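Side-chain contacts in DUF724 domain-containing protein 6-like (PDB 5ZWX), which recognises histone H3 tails carrying the H3K9me2 mark through paired Agenet domains, and, as in its Arabidopsis counterpart, probably links this mark to DNA methylation in heterochromatin: residues Pro11-Leu14 with Ala19-Ile22; Ser24-Phe29 with Leu68-Asp73; Gly31-Gly36 with Arg140-Trp145; Thr49-Glu54 with Gly75-Pro80. All blocks are in the same frame, centred on the assembly; numbering follows the deposited sequence.

Contact 1: residues Pro11-Leu14 with Ala19-Ile22; sequences PPFL and AVEI
Phe13 and Leu14 both lean on one methyl group, CG1 of Val20, at the start of strand 19-22. The aromatic ring brings its rim rather than a face: CE2 of Phe13 lies 3.9 Å from CG1 of Val20, with the methyl close to the ring plane. CD1 of Leu14 comes up to the same CG1 of Val20 at 4.0 Å, and each of the two side chains runs at about a right angle to Val20. Phe13 reaches this position with CG tucked between its backbone N and carbonyl carbon (chi1 76°). In Leu14 a chi1 of -134°, well away from a staggered arrangement, brings CD1 round to the valine. The loop itself is folded as a type I beta turn from Pro11 to Leu14, closed by Leu14 N donating to Pro11 O at 3.0 Å, a turn that carries both residues. Leu14 continues inward to Cys51 and Leu77, while Phe13 packs on Pro79. The chemistry is wholly apolar: no hydrogen bond joins the two segments, so their direct meeting rests on dispersion and on burying Leu14 and Val20 from water.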
loop_
_atom_site.group_PDB
_atom_site.type_symbol
_atom_site.label_atom_id
_atom_site.label_comp_id
_atom_site.label_asym_id
_atom_site.label_seq_id
_atom_site.Cartn_x
_atom_site.Cartn_y
_atom_site.Cartn_z
ATOM N N PRO A 11 12.734 -12.963 0.201
ATOM C CA PRO A 11 13.367 -11.672 0.480
ATOM C C PRO A 11 13.651 -11.561 1.977
ATOM O O PRO A 11 12.806 -11.967 2.775
ATOM C CB PRO A 11 12.302 -10.646 0.059
ATOM C CG PRO A 11 11.394 -11.373 -0.852
ATOM C CD PRO A 11 11.417 -12.823 -0.453
ATOM N N PRO A 12 14.811 -11.016 2.355
ATOM C CA PRO A 12 15.186 -10.847 3.771
ATOM C C PRO A 12 14.161 -10.108 4.663
ATOM O O PRO A 12 14.040 -10.430 5.851
ATOM C CB PRO A 12 16.491 -10.045 3.678
ATOM C CG PRO A 12 17.117 -10.551 2.403
ATOM C CD PRO A 12 15.926 -10.681 1.449
ATOM N N PHE A 13 13.427 -9.146 4.126
ATOM C CA PHE A 13 12.495 -8.409 4.989
ATOM C C PHE A 13 11.305 -9.268 5.410
ATOM O O PHE A 13 10.597 -8.936 6.357
ATOM C CB PHE A 13 11.988 -7.135 4.305
ATOM C CG PHE A 13 10.938 -7.379 3.252
ATOM C CD1 PHE A 13 11.304 -7.605 1.930
ATOM C CD2 PHE A 13 9.583 -7.362 3.578
ATOM C CE1 PHE A 13 10.338 -7.818 0.945
ATOM C CE2 PHE A 13 8.614 -7.572 2.605
ATOM C CZ PHE A 13 8.995 -7.815 1.289
ATOM N N LEU A 14 11.080 -10.373 4.706
ATOM C CA LEU A 14 9.883 -11.156 4.938
ATOM C C LEU A 14 10.101 -12.159 6.054
ATOM O O LEU A 14 10.711 -13.211 5.843
ATOM C CB LEU A 14 9.459 -11.862 3.646
ATOM C CG LEU A 14 8.015 -11.889 3.151
ATOM C CD1 LEU A 14 7.252 -10.589 3.458
ATOM C CD2 LEU A 14 7.976 -12.212 1.636
ATOM N N ALA A 19 6.359 -5.832 9.474
ATOM C CA ALA A 19 5.378 -4.918 8.900
ATOM C C ALA A 19 5.576 -4.938 7.392
ATOM O O ALA A 19 6.708 -5.014 6.922
ATOM C CB ALA A 19 5.551 -3.521 9.451
ATOM N N VAL A 20 4.485 -4.869 6.636
ATOM C CA VAL A 20 4.555 -4.920 5.177
ATOM C C VAL A 20 3.433 -4.049 4.580
ATOM O O VAL A 20 2.519 -3.654 5.286
ATOM C CB VAL A 20 4.384 -6.369 4.635
ATOM C CG1 VAL A 20 5.591 -7.233 4.974
ATOM C CG2 VAL A 20 3.102 -6.994 5.196
ATOM N N GLU A 21 3.549 -3.770 3.286
ATOM C CA GLU A 21 2.443 -3.257 2.499
ATOM C C GLU A 21 1.985 -4.386 1.581
ATOM O O GLU A 21 2.791 -5.185 1.068
ATOM C CB GLU A 21 2.859 -2.012 1.718
ATOM C CG GLU A 21 3.425 -0.931 2.653
ATOM C CD GLU A 21 3.599 0.431 2.006
ATOM O OE1 GLU A 21 3.486 0.544 0.769
ATOM O OE2 GLU A 21 3.901 1.391 2.747
ATOM N N ILE A 22 0.675 -4.452 1.389
ATOM C CA ILE A 22 0.048 -5.599 0.744
ATOM C C ILE A 22 -0.690 -5.125 -0.483
ATOM O O ILE A 22 -1.559 -4.186 -0.385
ATOM C CB ILE A 22 -0.958 -6.288 1.685
ATOM C CG1 ILE A 22 -0.283 -6.612 3.022
ATOM C CG2 ILE A 22 -1.648 -7.474 0.972
ATOM C CD1 ILE A 22 -1.214 -6.849 4.177
#

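Contact 2: residues Ser24-Phe29 with Leu68-Asp73; sequences SNESGF and LREVVD
The acidic pair Glu26 and Glu70 belongs to the site that holds the bound histone H3 peptide, one on the loop after strand 19-22 and the other on strand 67-72. Their carboxylates come close, Glu26 OE2 4.3 Å from Glu70 OE2. Both oxygens of Glu26, and OE2 of Glu70, form salt bridges to a basic side chain of the peptide, and Glu70 OE1 is hydrogen-bonded to the hydroxyl of Tyr55. Glu26 OE1 also lies at the edge of the Phe29 ring, in its plane, and Phe29 itself packs on a basic peptide side chain. The loop is shaped by an ST turn, in which Ser24 OG accepts from Glu26 N at 2.9 Å (158° at the hydrogen). Farther along, Asn25 and Asp73 meet through solvent: ND2 of Asn25 stands 4.3 Å from OD2 of Asp73, and one water donates to Asp73 OD2 while taking a weak bond of 3.2 Å from Asn25 ND2. The direct contact is therefore thin and polar. Bringing two carboxylates together makes a negative patch that probably draws in the basic histone tail, whose positive charge in turn would offset the closeness of the acids.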
loop_
_atom_site.group_PDB
_atom_site.type_symbol
_atom_site.label_atom_id
_atom_site.label_comp_id
_atom_site.label_asym_id
_atom_site.label_seq_id
_atom_site.Cartn_x
_atom_site.Cartn_y
_atom_site.Cartn_z
ATOM N N SER A 24 -3.136 -6.335 -3.881
ATOM C CA SER A 24 -4.091 -7.385 -4.216
ATOM C C SER A 24 -4.136 -7.594 -5.709
ATOM O O SER A 24 -3.779 -6.703 -6.494
ATOM C CB SER A 24 -5.481 -7.047 -3.688
ATOM O OG SER A 24 -6.473 -7.885 -4.252
ATOM N N ASN A 25 -4.597 -8.780 -6.092
ATOM C CA ASN A 25 -4.730 -9.161 -7.482
ATOM C C ASN A 25 -6.138 -8.819 -7.988
ATOM O O ASN A 25 -6.392 -8.751 -9.194
ATOM C CB ASN A 25 -4.442 -10.659 -7.636
ATOM C CG ASN A 25 -3.087 -11.066 -7.050
ATOM O OD1 ASN A 25 -2.116 -10.322 -7.139
ATOM N ND2 ASN A 25 -3.024 -12.254 -6.454
ATOM N N GLU A 26 -7.050 -8.598 -7.049
ATOM C CA GLU A 26 -8.453 -8.350 -7.387
ATOM C C GLU A 26 -8.621 -6.994 -8.061
ATOM O O GLU A 26 -8.011 -6.008 -7.648
ATOM C CB GLU A 26 -9.335 -8.424 -6.138
ATOM C CG GLU A 26 -9.104 -9.648 -5.270
ATOM C CD GLU A 26 -9.746 -9.513 -3.903
ATOM O OE1 GLU A 26 -10.813 -8.877 -3.813
ATOM O OE2 GLU A 26 -9.182 -10.029 -2.915
ATOM N N SER A 27 -9.492 -6.934 -9.067
ATOM C CA SER A 27 -9.635 -5.716 -9.862
ATOM C C SER A 27 -10.036 -4.510 -9.006
ATOM O O SER A 27 -9.578 -3.377 -9.246
ATOM C CB SER A 27 -10.661 -5.921 -10.979
ATOM O OG SER A 27 -11.939 -6.195 -10.443
ATOM N N GLY A 28 -10.866 -4.758 -7.992
ATOM C CA GLY A 28 -11.338 -3.675 -7.138
ATOM C C GLY A 28 -10.216 -3.095 -6.273
ATOM O O GLY A 28 -10.419 -2.089 -5.589
ATOM N N PHE A 29 -9.036 -3.717 -6.293
ATOM C CA PHE A 29 -7.930 -3.190 -5.484
ATOM C C PHE A 29 -6.709 -2.757 -6.290
ATOM O O PHE A 29 -5.616 -2.501 -5.734
ATOM C CB PHE A 29 -7.524 -4.227 -4.450
ATOM C CG PHE A 29 -8.435 -4.246 -3.265
ATOM C CD1 PHE A 29 -8.387 -3.210 -2.329
ATOM C CD2 PHE A 29 -9.348 -5.265 -3.091
ATOM C CE1 PHE A 29 -9.240 -3.207 -1.232
ATOM C CE2 PHE A 29 -10.194 -5.277 -1.995
ATOM C CZ PHE A 29 -10.147 -4.231 -1.071
ATOM N N LEU A 68 -8.612 -8.728 9.251
ATOM C CA LEU A 68 -8.635 -9.652 8.129
ATOM C C LEU A 68 -7.283 -10.360 8.001
ATOM O O LEU A 68 -6.236 -9.727 8.103
ATOM C CB LEU A 68 -8.965 -8.910 6.831
ATOM C CG LEU A 68 -8.943 -9.760 5.561
ATOM C CD1 LEU A 68 -9.995 -10.855 5.649
ATOM C CD2 LEU A 68 -9.125 -8.910 4.306
ATOM N N ARG A 69 -7.309 -11.667 7.785
ATOM C CA ARG A 69 -6.074 -12.387 7.458
ATOM C C ARG A 69 -6.242 -13.042 6.098
ATOM O O ARG A 69 -7.338 -13.499 5.752
ATOM C CB ARG A 69 -5.756 -13.430 8.526
ATOM C CG ARG A 69 -5.389 -12.846 9.878
ATOM C CD ARG A 69 -5.029 -13.961 10.850
ATOM N NE ARG A 69 -4.346 -13.470 12.044
ATOM C CZ ARG A 69 -3.621 -14.240 12.849
ATOM N NH1 ARG A 69 -3.478 -15.535 12.581
ATOM N NH2 ARG A 69 -3.024 -13.716 13.911
ATOM N N GLU A 70 -5.161 -13.078 5.329
ATOM C CA GLU A 70 -5.181 -13.664 3.992
ATOM C C GLU A 70 -3.890 -14.402 3.716
ATOM O O GLU A 70 -2.840 -13.972 4.177
ATOM C CB GLU A 70 -5.366 -12.597 2.925
ATOM C CG GLU A 70 -6.812 -12.227 2.713
ATOM C CD GLU A 70 -7.009 -11.287 1.564
ATOM O OE1 GLU A 70 -6.001 -10.744 1.069
ATOM O OE2 GLU A 70 -8.179 -11.096 1.155
ATOM N N VAL A 71 -3.980 -15.497 2.963
ATOM C CA VAL A 71 -2.792 -16.172 2.405
ATOM C C VAL A 71 -2.508 -15.506 1.053
ATOM O O VAL A 71 -3.391 -15.420 0.204
ATOM C CB VAL A 71 -3.038 -17.680 2.253
ATOM C CG1 VAL A 71 -1.838 -18.374 1.579
ATOM C CG2 VAL A 71 -3.310 -18.308 3.627
ATOM N N VAL A 72 -1.304 -14.976 0.863
ATOM C CA VAL A 72 -0.964 -14.228 -0.344
ATOM C C VAL A 72 0.350 -14.721 -0.945
ATOM O O VAL A 72 1.117 -15.394 -0.265
ATOM C CB VAL A 72 -0.818 -12.723 -0.057
ATOM C CG1 VAL A 72 -2.145 -12.138 0.489
ATOM C CG2 VAL A 72 0.294 -12.483 0.938
ATOM N N ASP A 73 0.599 -14.356 -2.204
ATOM C CA ASP A 73 1.873 -14.620 -2.870
ATOM C C ASP A 73 2.950 -13.695 -2.316
ATOM O O ASP A 73 2.676 -12.541 -1.971
ATOM C CB ASP A 73 1.760 -14.401 -4.385
ATOM C CG ASP A 73 0.818 -15.395 -5.067
ATOM O OD1 ASP A 73 0.720 -16.556 -4.623
ATOM O OD2 ASP A 73 0.195 -15.007 -6.073
HETATM O O HOH W 1 -0.015 -12.804 -7.237
#

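Contact 3: residues Gly31-Gly36 with Arg140-Trp145; sequences GSWYMG and RFHREW
Arg140 sends its guanidinium across to strand 32-40, where NH2 of Arg140 comes 4.0 Å from CB of Trp33 and 4.5 Å from CE of Met35, the latter present as selenomethionine. This is the closer half of the contact. The arginine leaves its backbone with CG between N and the carbonyl carbon (chi1 66°), then runs extended from CG to NE, a shape that carries the charged end over to the facing strand. There it is gripped from outside the two segments: NE pairs with Asp100, NH1 with Glu21, and the group makes a cation-pi contact with Trp107. Two carboxylates and an indole would thus restrain its rotation and balance its charge.

The other half is looser and mediated by water. His142 and Trp33 barely approach, with CE1 of His142 4.5 Å from NE1 of Trp33. A water fills in for direct contact, accepting from Trp33 NE1 at 3.0 Å and donating to Glu144 OE2 at 2.8 Å. His142 NE2 donates to the same Glu144 OE2 at 2.7 Å, nearly straight at 173°; Glu144 OE2 lies in the imidazole plane, although the bond meets the carboxylate from above its own plane. Asp100 takes the ND1 side, so both ring nitrogens of His142 are engaged.

Strand 32-40 belongs to the Agenet domain and strand 139-146 to the later half of the chain, so the arrangement is consistent with an interface between the two halves of the AGD12 cassette, which meet here through these two strands.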
loop_
_atom_site.group_PDB
_atom_site.type_symbol
_atom_site.label_atom_id
_atom_site.label_comp_id
_atom_site.label_asym_id
_atom_site.label_seq_id
_atom_site.Cartn_x
_atom_site.Cartn_y
_atom_site.Cartn_z
ATOM N N GLY A 31 -3.941 -0.845 -7.921
ATOM C CA GLY A 31 -3.285 0.381 -7.514
ATOM C C GLY A 31 -3.232 0.632 -6.017
ATOM O O GLY A 31 -2.742 1.695 -5.602
ATOM N N SER A 32 -3.701 -0.306 -5.194
ATOM C CA SER A 32 -3.649 -0.065 -3.741
ATOM C C SER A 32 -2.533 -0.794 -3.021
ATOM O O SER A 32 -2.112 -1.870 -3.458
ATOM C CB SER A 32 -4.928 -0.485 -3.053
ATOM O OG SER A 32 -5.119 -1.875 -3.109
ATOM N N TRP A 33 -2.152 -0.216 -1.883
ATOM C CA TRP A 33 -1.266 -0.840 -0.903
ATOM C C TRP A 33 -1.951 -0.683 0.464
ATOM O O TRP A 33 -2.221 0.446 0.898
ATOM C CB TRP A 33 0.108 -0.165 -0.914
ATOM C CG TRP A 33 0.903 -0.467 -2.167
ATOM C CD1 TRP A 33 1.053 0.330 -3.271
ATOM C CD2 TRP A 33 1.624 -1.680 -2.444
ATOM N NE1 TRP A 33 1.844 -0.315 -4.209
ATOM C CE2 TRP A 33 2.202 -1.546 -3.725
ATOM C CE3 TRP A 33 1.832 -2.861 -1.735
ATOM C CZ2 TRP A 33 2.996 -2.559 -4.302
ATOM C CZ3 TRP A 33 2.640 -3.868 -2.308
ATOM C CH2 TRP A 33 3.193 -3.708 -3.578
ATOM N N TYR A 34 -2.273 -1.801 1.110
ATOM C CA TYR A 34 -2.834 -1.804 2.472
ATOM C C TYR A 34 -1.800 -2.239 3.501
ATOM O O TYR A 34 -1.044 -3.177 3.241
ATOM C CB TYR A 34 -4.076 -2.702 2.531
ATOM C CG TYR A 34 -5.298 -1.876 2.090
ATOM C CD1 TYR A 34 -5.497 -1.568 0.744
ATOM C CD2 TYR A 34 -6.198 -1.350 3.023
ATOM C CE1 TYR A 34 -6.607 -0.749 0.327
ATOM C CE2 TYR A 34 -7.292 -0.552 2.617
ATOM C CZ TYR A 34 -7.481 -0.268 1.272
ATOM O OH TYR A 34 -8.537 0.538 0.860
HETATM N N MSE A 35 -1.725 -1.550 4.634
HETATM C CA MSE A 35 -0.699 -1.868 5.637
HETATM C C MSE A 35 -1.051 -3.150 6.376
HETATM O O MSE A 35 -2.225 -3.428 6.616
HETATM C CB MSE A 35 -0.529 -0.718 6.639
HETATM C CG MSE A 35 -0.349 0.641 5.999
HETATM SE SE MSE A 35 1.201 0.760 4.762
HETATM C CE MSE A 35 0.320 0.343 3.048
ATOM N N GLY A 36 -0.041 -3.954 6.724
ATOM C CA GLY A 36 -0.313 -5.130 7.525
ATOM C C GLY A 36 0.946 -5.711 8.137
ATOM O O GLY A 36 1.981 -5.049 8.179
ATOM N N ARG A 140 1.300 10.733 -0.234
ATOM C CA ARG A 140 2.739 10.475 -0.121
ATOM C C ARG A 140 3.346 10.342 -1.530
ATOM O O ARG A 140 2.683 9.949 -2.456
ATOM C CB ARG A 140 2.990 9.209 0.711
ATOM C CG ARG A 140 2.498 7.925 0.048
ATOM C CD ARG A 140 2.705 6.658 0.963
ATOM N NE ARG A 140 2.354 5.401 0.274
ATOM C CZ ARG A 140 2.514 4.176 0.794
ATOM N NH1 ARG A 140 2.980 4.017 2.038
ATOM N NH2 ARG A 140 2.190 3.097 0.072
ATOM N N PHE A 141 4.625 10.635 -1.697
ATOM C CA PHE A 141 5.225 10.452 -3.008
ATOM C C PHE A 141 5.308 8.972 -3.237
ATOM O O PHE A 141 5.618 8.229 -2.309
ATOM C CB PHE A 141 6.602 11.138 -3.094
ATOM C CG PHE A 141 6.494 12.620 -3.139
ATOM C CD1 PHE A 141 6.074 13.247 -4.296
ATOM C CD2 PHE A 141 6.779 13.393 -2.022
ATOM C CE1 PHE A 141 5.950 14.634 -4.349
ATOM C CE2 PHE A 141 6.676 14.767 -2.068
ATOM C CZ PHE A 141 6.254 15.392 -3.234
ATOM N N HIS A 142 4.954 8.547 -4.447
ATOM C CA HIS A 142 4.926 7.130 -4.783
ATOM C C HIS A 142 6.345 6.587 -4.928
ATOM O O HIS A 142 7.202 7.268 -5.476
ATOM C CB HIS A 142 4.174 6.895 -6.089
ATOM C CG HIS A 142 4.023 5.452 -6.428
ATOM N ND1 HIS A 142 3.083 4.638 -5.827
ATOM C CD2 HIS A 142 4.747 4.641 -7.241
ATOM C CE1 HIS A 142 3.200 3.410 -6.290
ATOM N NE2 HIS A 142 4.212 3.381 -7.149
ATOM N N ARG A 143 6.566 5.378 -4.436
ATOM C CA ARG A 143 7.851 4.687 -4.612
ATOM C C ARG A 143 7.602 3.253 -5.024
ATOM O O ARG A 143 6.518 2.713 -4.752
ATOM C CB ARG A 143 8.682 4.719 -3.325
ATOM C CG ARG A 143 9.093 6.107 -2.864
ATOM C CD ARG A 143 10.577 6.125 -2.441
ATOM N NE ARG A 143 10.819 7.174 -1.455
ATOM C CZ ARG A 143 11.995 7.444 -0.903
ATOM N NH1 ARG A 143 13.074 6.742 -1.230
ATOM N NH2 ARG A 143 12.085 8.424 -0.014
ATOM N N GLU A 144 8.599 2.612 -5.660
ATOM C CA GLU A 144 8.416 1.232 -6.077
ATOM C C GLU A 144 9.500 0.404 -5.439
ATOM O O GLU A 144 10.609 0.884 -5.254
ATOM C CB GLU A 144 8.455 1.077 -7.602
ATOM C CG GLU A 144 7.214 1.597 -8.336
ATOM C CD GLU A 144 5.976 0.695 -8.217
ATOM O OE1 GLU A 144 6.064 -0.479 -7.802
ATOM O OE2 GLU A 144 4.895 1.160 -8.579
ATOM N N TRP A 145 9.144 -0.800 -5.033
ATOM C CA TRP A 145 10.096 -1.753 -4.468
ATOM C C TRP A 145 10.521 -2.687 -5.580
ATOM O O TRP A 145 9.759 -3.509 -6.036
ATOM C CB TRP A 145 9.453 -2.486 -3.298
ATOM C CG TRP A 145 10.214 -3.602 -2.757
ATOM C CD1 TRP A 145 9.976 -4.931 -2.950
ATOM C CD2 TRP A 145 11.353 -3.510 -1.896
ATOM N NE1 TRP A 145 10.920 -5.682 -2.266
ATOM C CE2 TRP A 145 11.758 -4.826 -1.596
ATOM C CE3 TRP A 145 12.049 -2.442 -1.329
ATOM C CZ2 TRP A 145 12.856 -5.099 -0.773
ATOM C CZ3 TRP A 145 13.140 -2.715 -0.517
ATOM C CH2 TRP A 145 13.527 -4.033 -0.243
HETATM O O HOH W 2 2.801 0.020 -7.072
#

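Contact 4: residues Thr49-Glu54 with Gly75-Pro80; sequences TKCEVE and GQLRPP
No flat group takes part where Leu77 meets Cys51 and Val53; the guanidinium of Arg78 sits to the side, in a cation-pi contact with Trp33 and a salt bridge with Glu21. Next to it, Pro79 packs on Trp145. Neither Arg78 nor Pro79 touches segment 49-54. What bridges the two segments is branched and aliphatic. Leu77 straddles CG1 of Val53 with both its methyls, CD1 of Leu77 at 3.8 Å and CD2 at 3.9 Å from that carbon. CD1 of Leu77 also reaches CB of Cys51 at 4.1 Å, so this one methyl touches two residues of the facing strand. Leu77 holds CG beside its backbone N (chi1 -57°) and chi2 near 180°, which carries CD1 outward, anti to CA, with CD2 branching off beside it; the side chains of Leu77 and Val53 then slide past one another in opposite directions. Cys51 meets Leu77 with CB.

The three residues are buried, and no hydrogen bond links the segments: Cys51 and Leu77 have their CA atoms 9.1 Å apart, too far for strand pairing. Strand 51-55 is instead hydrogen-bonded to strands 32-40 and 67-72, and strand 77-78 to strand 19-22. Ile22 touches Val53 and Leu77, and Val72 adds to the same cluster. Side chains meeting across the inside of a strongly curled antiparallel sheet in this way form part of the hydrophobic core of the small SH3-like barrel to which Agenet domains belong.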
loop_
_atom_site.group_PDB
_atom_site.type_symbol
_atom_site.label_atom_id
_atom_site.label_comp_id
_atom_site.label_asym_id
_atom_site.label_seq_id
_atom_site.Cartn_x
_atom_site.Cartn_y
_atom_site.Cartn_z
ATOM N N THR A 49 4.307 -22.050 -0.808
ATOM C CA THR A 49 5.202 -20.993 -1.252
ATOM C C THR A 49 4.588 -19.653 -0.821
ATOM O O THR A 49 5.140 -18.585 -1.055
ATOM C CB THR A 49 5.403 -21.030 -2.779
ATOM O OG1 THR A 49 4.128 -20.930 -3.430
ATOM C CG2 THR A 49 6.069 -22.338 -3.204
ATOM N N LYS A 50 3.448 -19.728 -0.160
ATOM C CA LYS A 50 2.717 -18.517 0.192
ATOM C C LYS A 50 2.949 -18.030 1.626
ATOM O O LYS A 50 3.459 -18.757 2.466
ATOM C CB LYS A 50 1.233 -18.755 -0.062
ATOM C CG LYS A 50 0.942 -18.894 -1.545
ATOM C CD LYS A 50 -0.458 -19.384 -1.818
ATOM C CE LYS A 50 -0.682 -19.503 -3.316
ATOM N NZ LYS A 50 0.407 -20.292 -3.961
ATOM N N CYS A 51 2.574 -16.779 1.876
ATOM C CA CYS A 51 2.696 -16.149 3.187
ATOM C C CYS A 51 1.307 -15.886 3.718
ATOM O O CYS A 51 0.404 -15.699 2.939
ATOM C CB CYS A 51 3.460 -14.816 3.096
ATOM S SG CYS A 51 5.208 -15.065 2.638
ATOM N N GLU A 52 1.127 -15.865 5.029
ATOM C CA GLU A 52 -0.123 -15.365 5.568
ATOM C C GLU A 52 0.138 -13.989 6.164
ATOM O O GLU A 52 1.154 -13.793 6.831
ATOM C CB GLU A 52 -0.690 -16.323 6.606
ATOM C CG GLU A 52 -2.053 -15.904 7.150
ATOM C CD GLU A 52 -2.523 -16.832 8.242
ATOM O OE1 GLU A 52 -1.711 -17.678 8.652
ATOM O OE2 GLU A 52 -3.683 -16.713 8.693
ATOM N N VAL A 53 -0.764 -13.043 5.919
ATOM C CA VAL A 53 -0.641 -11.685 6.451
ATOM C C VAL A 53 -1.913 -11.291 7.171
ATOM O O VAL A 53 -2.985 -11.856 6.922
ATOM C CB VAL A 53 -0.349 -10.610 5.357
ATOM C CG1 VAL A 53 0.981 -10.889 4.670
ATOM C CG2 VAL A 53 -1.500 -10.515 4.326
ATOM N N GLU A 54 -1.765 -10.351 8.101
ATOM C CA GLU A 54 -2.900 -9.744 8.800
ATOM C C GLU A 54 -2.966 -8.274 8.470
ATOM O O GLU A 54 -1.971 -7.573 8.622
ATOM C CB GLU A 54 -2.761 -9.924 10.308
ATOM C CG GLU A 54 -3.865 -9.257 11.105
ATOM C CD GLU A 54 -3.719 -9.500 12.590
ATOM O OE1 GLU A 54 -3.077 -8.665 13.263
ATOM O OE2 GLU A 54 -4.234 -10.532 13.079
ATOM N N GLY A 75 5.060 -12.136 -4.020
ATOM C CA GLY A 75 5.114 -10.984 -4.907
ATOM C C GLY A 75 4.035 -9.923 -4.637
ATOM O O GLY A 75 4.075 -8.850 -5.236
ATOM N N GLN A 76 3.111 -10.214 -3.722
ATOM C CA GLN A 76 2.090 -9.217 -3.326
ATOM C C GLN A 76 2.592 -8.296 -2.206
ATOM O O GLN A 76 1.937 -7.320 -1.863
ATOM C CB GLN A 76 0.816 -9.908 -2.874
ATOM C CG GLN A 76 0.069 -10.559 -3.988
ATOM C CD GLN A 76 -1.197 -11.237 -3.499
ATOM O OE1 GLN A 76 -1.255 -12.453 -3.432
ATOM N NE2 GLN A 76 -2.206 -10.449 -3.126
ATOM N N LEU A 77 3.765 -8.600 -1.648
ATOM C CA LEU A 77 4.223 -7.893 -0.450
ATOM C C LEU A 77 5.438 -7.025 -0.730
ATOM O O LEU A 77 6.261 -7.377 -1.576
ATOM C CB LEU A 77 4.580 -8.895 0.658
ATOM C CG LEU A 77 3.436 -9.833 1.055
ATOM C CD1 LEU A 77 3.845 -10.811 2.166
ATOM C CD2 LEU A 77 2.213 -8.995 1.476
ATOM N N ARG A 78 5.536 -5.905 -0.020
ATOM C CA ARG A 78 6.773 -5.122 -0.018
ATOM C C ARG A 78 6.971 -4.527 1.361
ATOM O O ARG A 78 6.065 -4.596 2.183
ATOM C CB ARG A 78 6.748 -4.053 -1.097
ATOM C CG ARG A 78 5.713 -2.909 -0.787
ATOM C CD ARG A 78 5.596 -1.947 -1.962
ATOM N NE ARG A 78 5.017 -0.661 -1.497
ATOM C CZ ARG A 78 5.010 0.459 -2.223
ATOM N NH1 ARG A 78 5.516 0.459 -3.454
ATOM N NH2 ARG A 78 4.503 1.577 -1.718
ATOM N N PRO A 79 8.179 -3.995 1.665
ATOM C CA PRO A 79 8.320 -3.459 3.006
ATOM C C PRO A 79 7.522 -2.152 3.115
ATOM O O PRO A 79 7.153 -1.634 2.068
ATOM C CB PRO A 79 9.852 -3.210 3.146
ATOM C CG PRO A 79 10.475 -3.906 1.993
ATOM C CD PRO A 79 9.435 -3.891 0.901
ATOM N N PRO A 80 7.294 -1.652 4.333
ATOM C CA PRO A 80 6.747 -0.298 4.507
ATOM C C PRO A 80 7.526 0.720 3.689
ATOM O O PRO A 80 8.740 0.672 3.635
ATOM C CB PRO A 80 6.937 -0.026 5.997
ATOM C CG PRO A 80 7.031 -1.364 6.616
ATOM C CD PRO A 80 7.727 -2.217 5.625
#

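How the contacts relate
Contacts 1 and 4 lie about 6 Å apart, centre to centre, and share one apolar interior: strands 19-22 and 77-78 are sheet neighbours. Contact 2 sits about 10 Å from contact 4, between centres, on the adjoining strand 67-72, placing the peptide site on the surface of the same sheet. Contact 3, its centre about 12 Å from that of contact 1, joins that barrel to the later half of the chain, with Glu21 pairing with both Arg78 and Arg140. Along the chain contact 1 closes first; contact 2 opens next and crosses both contact 3 and contact 4, while contact 4 falls wholly within the span of contact 3. One curled sheet thus connects core, histone-binding surface and partner domain.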